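Local coordinates for single domain haemoglobin (Campylobacter jejuni, PDB 2WY4), which binds heme and, as a member of the globin family, probably binds oxygen and may take part in oxygen transport or nitric oxide detoxification, at residues 4-16 with 109-122. Residues are numbered along the deposited sequence; the frame is centred on the assembly and turned at random.
Sequences EQIQIIKDCVPIL and LNPDEATLKAWEVA
Cys12 has SG anti to its carbonyl carbon (chi1 -71°), which brings the sulfur to the edge of the Trp119 indole. Ile9 turns at both torsions (chi2 -54°), and its CD1 sits over one face of the same ring. Trp119 NE1 donates a nearly straight hydrogen bond to Cys12 SG at 3.4 Å. The sulfur lies almost in the ring plane, so this is an edge-on sulfur-aromatic contact. Ile9 CD1 makes a CH-pi contact, 3.6 Å from the centroid of the five-membered ring. In the globin fold, segment 4-16 is the A-helix part of helix 4-34, and 113-122 begins the H helix. The axes of 4-16 and 113-122 cross at -93°, 9.2 Å apart at closest approach. Ala118 sits at the crossing; its CB meets Ile8 CG2 at 3.8 Å. Gln5 stretches across Ala118 toward Val121. Two waters tie its amide to the facing backbone: one accepts from NE2 and donates to Ala114 O, the other donates to OE1 and to Ala118 O. Asp112 N-caps helix 113-139, its OD1 accepting from both N and OG1 of Thr115. Toward the C-terminal end of 4-16, Ile15 CG2 meets Leu109 CD2 tip to tip at 3.8 Å. Leu102 and Ile105 of helix 94-109 also pack on Trp119.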
loop_
_atom_site.group_PDB
_atom_site.type_symbol
_atom_site.label_atom_id
_atom_site.label_comp_id
_atom_site.label_asym_id
_atom_site.label_seq_id
_atom_site.Cartn_x
_atom_site.Cartn_y
_atom_site.Cartn_z
ATOM N N GLU A 4 -1.732 -1.916 21.350
ATOM C CA GLU A 4 -2.442 -3.077 20.828
ATOM C C GLU A 4 -2.476 -2.998 19.298
ATOM O O GLU A 4 -2.256 -4.014 18.627
ATOM C CB GLU A 4 -3.879 -3.191 21.387
ATOM C CG GLU A 4 -3.971 -3.700 22.834
ATOM C CD GLU A 4 -5.323 -4.351 23.191
ATOM O OE1 GLU A 4 -5.378 -5.037 24.238
ATOM O OE2 GLU A 4 -6.334 -4.199 22.455
ATOM N N GLN A 5 -2.760 -1.817 18.757
ATOM C CA GLN A 5 -2.793 -1.611 17.303
ATOM C C GLN A 5 -1.436 -1.850 16.639
ATOM O O GLN A 5 -1.376 -2.420 15.559
ATOM C CB GLN A 5 -3.252 -0.211 16.934
ATOM C CG GLN A 5 -4.736 -0.057 16.935
ATOM C CD GLN A 5 -5.241 1.098 16.127
ATOM O OE1 GLN A 5 -4.467 1.948 15.674
ATOM N NE2 GLN A 5 -6.563 1.134 15.928
ATOM N N ILE A 6 -0.367 -1.400 17.278
ATOM C CA ILE A 6 0.975 -1.646 16.744
ATOM C C ILE A 6 1.215 -3.141 16.645
ATOM O O ILE A 6 1.707 -3.631 15.639
ATOM C CB ILE A 6 2.048 -0.977 17.641
ATOM C CG1 ILE A 6 1.985 0.539 17.504
ATOM C CG2 ILE A 6 3.449 -1.469 17.285
ATOM C CD1 ILE A 6 2.756 1.292 18.561
ATOM N N GLN A 7 0.884 -3.864 17.704
ATOM C CA GLN A 7 1.118 -5.292 17.716
ATOM C C GLN A 7 0.297 -6.012 16.656
ATOM O O GLN A 7 0.775 -6.959 16.041
ATOM C CB GLN A 7 0.903 -5.894 19.098
ATOM C CG GLN A 7 1.258 -7.376 19.147
ATOM C CD GLN A 7 2.731 -7.575 19.016
ATOM O OE1 GLN A 7 3.501 -7.073 19.837
ATOM N NE2 GLN A 7 3.145 -8.295 17.986
ATOM N N ILE A 8 -0.941 -5.587 16.430
ATOM C CA ILE A 8 -1.754 -6.183 15.388
ATOM C C ILE A 8 -1.057 -6.013 14.043
ATOM O O ILE A 8 -0.981 -6.962 13.261
ATOM C CB ILE A 8 -3.138 -5.537 15.349
ATOM C CG1 ILE A 8 -3.988 -6.127 16.464
ATOM C CG2 ILE A 8 -3.839 -5.828 14.024
ATOM C CD1 ILE A 8 -5.359 -5.390 16.698
ATOM N N ILE A 9 -0.559 -4.813 13.754
ATOM C CA ILE A 9 0.145 -4.620 12.493
ATOM C C ILE A 9 1.365 -5.532 12.412
ATOM O O ILE A 9 1.575 -6.175 11.387
ATOM C CB ILE A 9 0.487 -3.128 12.276
ATOM C CG1 ILE A 9 -0.789 -2.292 12.129
ATOM C CG2 ILE A 9 1.412 -2.941 11.051
ATOM C CD1 ILE A 9 -1.742 -2.737 11.088
ATOM N N LYS A 10 2.160 -5.631 13.472
ATOM C CA LYS A 10 3.306 -6.561 13.468
ATOM C C LYS A 10 2.856 -8.000 13.255
ATOM O O LYS A 10 3.529 -8.762 12.542
ATOM C CB LYS A 10 4.107 -6.463 14.770
ATOM C CG LYS A 10 4.713 -5.109 15.031
ATOM C CD LYS A 10 5.576 -4.630 13.897
ATOM C CE LYS A 10 6.389 -3.410 14.315
ATOM N NZ LYS A 10 7.126 -2.842 13.167
ATOM N N ASP A 11 1.742 -8.399 13.852
ATOM C CA ASP A 11 1.228 -9.751 13.740
ATOM C C ASP A 11 0.889 -10.069 12.299
ATOM O O ASP A 11 0.858 -11.216 11.896
ATOM C CB ASP A 11 -0.062 -9.926 14.568
ATOM C CG ASP A 11 0.156 -9.923 16.072
ATOM O OD1 ASP A 11 1.283 -10.064 16.576
ATOM O OD2 ASP A 11 -0.825 -9.808 16.823
ATOM N N CYS A 12 0.607 -9.038 11.529
ATOM C CA CYS A 12 0.246 -9.209 10.130
ATOM C C CYS A 12 1.443 -9.357 9.210
ATOM O O CYS A 12 1.273 -9.791 8.067
ATOM C CB CYS A 12 -0.661 -8.071 9.660
ATOM S SG CYS A 12 -2.322 -8.170 10.393
ATOM N N VAL A 13 2.649 -9.016 9.682
ATOM C CA VAL A 13 3.852 -9.225 8.867
ATOM C C VAL A 13 3.954 -10.665 8.297
ATOM O O VAL A 13 4.080 -10.853 7.099
ATOM C CB VAL A 13 5.122 -8.759 9.577
ATOM C CG1 VAL A 13 6.369 -9.213 8.804
ATOM C CG2 VAL A 13 5.127 -7.261 9.695
ATOM N N PRO A 14 3.896 -11.685 9.134
ATOM C CA PRO A 14 3.953 -13.054 8.616
ATOM C C PRO A 14 2.859 -13.402 7.623
ATOM O O PRO A 14 3.071 -14.174 6.680
ATOM C CB PRO A 14 3.809 -13.921 9.880
ATOM C CG PRO A 14 4.010 -13.044 11.013
ATOM C CD PRO A 14 3.866 -11.662 10.594
ATOM N N ILE A 15 1.674 -12.841 7.833
ATOM C CA ILE A 15 0.565 -13.109 6.943
ATOM C C ILE A 15 0.879 -12.578 5.565
ATOM O O ILE A 15 0.603 -13.205 4.547
ATOM C CB ILE A 15 -0.730 -12.448 7.501
ATOM C CG1 ILE A 15 -1.092 -13.081 8.852
ATOM C CG2 ILE A 15 -1.866 -12.543 6.492
ATOM C CD1 ILE A 15 -2.335 -12.425 9.531
ATOM N N LEU A 16 1.476 -11.399 5.542
ATOM C CA LEU A 16 1.872 -10.772 4.309
ATOM C C LEU A 16 3.102 -11.457 3.700
ATOM O O LEU A 16 3.244 -11.493 2.480
ATOM C CB LEU A 16 2.176 -9.293 4.536
ATOM C CG LEU A 16 1.066 -8.345 4.971
ATOM C CD1 LEU A 16 1.616 -7.067 5.588
ATOM C CD2 LEU A 16 0.278 -8.003 3.769
ATOM N N LEU A 109 -8.299 -11.718 4.097
ATOM C CA LEU A 109 -7.883 -12.045 5.462
ATOM C C LEU A 109 -9.063 -12.289 6.376
ATOM O O LEU A 109 -8.916 -12.904 7.420
ATOM C CB LEU A 109 -7.000 -10.936 6.051
ATOM C CG LEU A 109 -5.507 -11.016 5.787
ATOM C CD1 LEU A 109 -5.265 -10.714 4.334
ATOM C CD2 LEU A 109 -4.742 -10.043 6.661
ATOM N N ASN A 110 -10.226 -11.768 5.979
ATOM C CA ASN A 110 -11.447 -11.859 6.779
ATOM C C ASN A 110 -11.132 -11.597 8.253
ATOM O O ASN A 110 -11.418 -12.411 9.134
ATOM C CB ASN A 110 -12.121 -13.217 6.571
ATOM C CG ASN A 110 -13.602 -13.202 6.914
ATOM O OD1 ASN A 110 -14.369 -14.076 6.469
ATOM N ND2 ASN A 110 -14.013 -12.230 7.711
ATOM N N PRO A 111 -10.531 -10.445 8.523
ATOM C CA PRO A 111 -10.098 -10.109 9.878
ATOM C C PRO A 111 -11.218 -9.651 10.805
ATOM O O PRO A 111 -12.340 -9.361 10.369
ATOM C CB PRO A 111 -9.138 -8.948 9.658
ATOM C CG PRO A 111 -9.003 -8.800 8.236
ATOM C CD PRO A 111 -10.258 -9.345 7.593
ATOM N N ASP A 112 -10.870 -9.541 12.082
ATOM C CA ASP A 112 -11.807 -8.996 13.063
ATOM C C ASP A 112 -11.810 -7.483 12.944
ATOM O O ASP A 112 -11.016 -6.905 12.205
ATOM C CB ASP A 112 -11.489 -9.523 14.470
ATOM C CG ASP A 112 -10.111 -9.135 14.988
ATOM O OD1 ASP A 112 -9.492 -8.155 14.511
ATOM O OD2 ASP A 112 -9.587 -9.766 15.941
ATOM N N GLU A 113 -12.703 -6.812 13.658
ATOM C CA GLU A 113 -12.843 -5.395 13.519
ATOM C C GLU A 113 -11.628 -4.681 14.030
ATOM O O GLU A 113 -11.250 -3.677 13.461
ATOM C CB GLU A 113 -14.136 -4.910 14.211
ATOM C CG GLU A 113 -15.361 -5.362 13.461
ATOM C CD GLU A 113 -15.473 -4.798 12.049
ATOM O OE1 GLU A 113 -15.073 -3.629 11.811
ATOM O OE2 GLU A 113 -16.008 -5.531 11.185
ATOM N N ALA A 114 -11.009 -5.192 15.101
ATOM C CA ALA A 114 -9.828 -4.546 15.622
ATOM C C ALA A 114 -8.729 -4.529 14.568
ATOM O O ALA A 114 -8.012 -3.553 14.441
ATOM C CB ALA A 114 -9.336 -5.238 16.900
ATOM N N THR A 115 -8.609 -5.625 13.827
ATOM C CA THR A 115 -7.560 -5.707 12.788
ATOM C C THR A 115 -7.872 -4.759 11.643
ATOM O O THR A 115 -7.012 -4.034 11.155
ATOM C CB THR A 115 -7.383 -7.134 12.313
ATOM O OG1 THR A 115 -6.935 -7.927 13.416
ATOM C CG2 THR A 115 -6.253 -7.225 11.299
ATOM N N LEU A 116 -9.129 -4.749 11.219
ATOM C CA LEU A 116 -9.523 -3.818 10.177
ATOM C C LEU A 116 -9.248 -2.363 10.587
ATOM O O LEU A 116 -8.725 -1.567 9.811
ATOM C CB LEU A 116 -11.007 -3.977 9.854
ATOM C CG LEU A 116 -11.455 -4.973 8.828
ATOM C CD1 LEU A 116 -12.948 -4.848 8.597
ATOM C CD2 LEU A 116 -10.694 -4.764 7.513
ATOM N N LYS A 117 -9.652 -2.007 11.807
ATOM C CA LYS A 117 -9.413 -0.664 12.341
ATOM C C LYS A 117 -7.917 -0.337 12.365
ATOM O O LYS A 117 -7.462 0.762 11.989
ATOM C CB LYS A 117 -10.017 -0.566 13.755
ATOM C CG LYS A 117 -10.121 0.835 14.311
ATOM C CD LYS A 117 -10.938 1.741 13.389
ATOM C CE LYS A 117 -11.858 2.694 14.153
ATOM N NZ LYS A 117 -13.156 2.041 14.396
ATOM N N ALA A 118 -7.125 -1.326 12.760
ATOM C CA ALA A 118 -5.711 -1.097 12.867
ATOM C C ALA A 118 -5.141 -0.794 11.471
ATOM O O ALA A 118 -4.301 0.081 11.338
ATOM C CB ALA A 118 -5.023 -2.288 13.538
ATOM N N TRP A 119 -5.623 -1.495 10.444
ATOM C CA TRP A 119 -5.128 -1.240 9.076
ATOM C C TRP A 119 -5.647 0.068 8.511
ATOM O O TRP A 119 -4.966 0.743 7.748
ATOM C CB TRP A 119 -5.517 -2.415 8.159
ATOM C CG TRP A 119 -4.443 -3.499 8.213
ATOM C CD1 TRP A 119 -4.458 -4.681 8.916
ATOM C CD2 TRP A 119 -3.131 -3.393 7.661
ATOM N NE1 TRP A 119 -3.252 -5.339 8.771
ATOM C CE2 TRP A 119 -2.417 -4.546 8.031
ATOM C CE3 TRP A 119 -2.482 -2.425 6.891
ATOM C CZ2 TRP A 119 -1.120 -4.783 7.600
ATOM C CZ3 TRP A 119 -1.196 -2.656 6.481
ATOM C CH2 TRP A 119 -0.524 -3.805 6.859
ATOM N N GLU A 120 -6.858 0.453 8.909
ATOM C CA GLU A 120 -7.402 1.734 8.456
ATOM C C GLU A 120 -6.508 2.860 8.984
ATOM O O GLU A 120 -6.117 3.784 8.260
ATOM C CB GLU A 120 -8.821 1.970 8.980
ATOM C CG GLU A 120 -9.842 0.988 8.474
ATOM C CD GLU A 120 -11.249 1.368 8.901
ATOM O OE1 GLU A 120 -11.390 2.248 9.780
ATOM O OE2 GLU A 120 -12.199 0.793 8.345
ATOM N N VAL A 121 -6.178 2.773 10.269
ATOM C CA VAL A 121 -5.311 3.756 10.893
ATOM C C VAL A 121 -3.881 3.749 10.298
ATOM O O VAL A 121 -3.304 4.808 9.981
ATOM C CB VAL A 121 -5.277 3.516 12.414
ATOM C CG1 VAL A 121 -4.292 4.405 13.089
ATOM C CG2 VAL A 121 -6.668 3.755 13.030
ATOM N N ALA A 122 -3.307 2.565 10.179
ATOM C CA ALA A 122 -1.965 2.442 9.642
ATOM C C ALA A 122 -1.911 2.981 8.237
ATOM O O ALA A 122 -0.965 3.669 7.891
ATOM C CB ALA A 122 -1.502 1.008 9.649
HETATM O O HOH W 1 -7.568 -1.642 16.404
HETATM O O HOH W 2 -2.557 0.999 13.400
#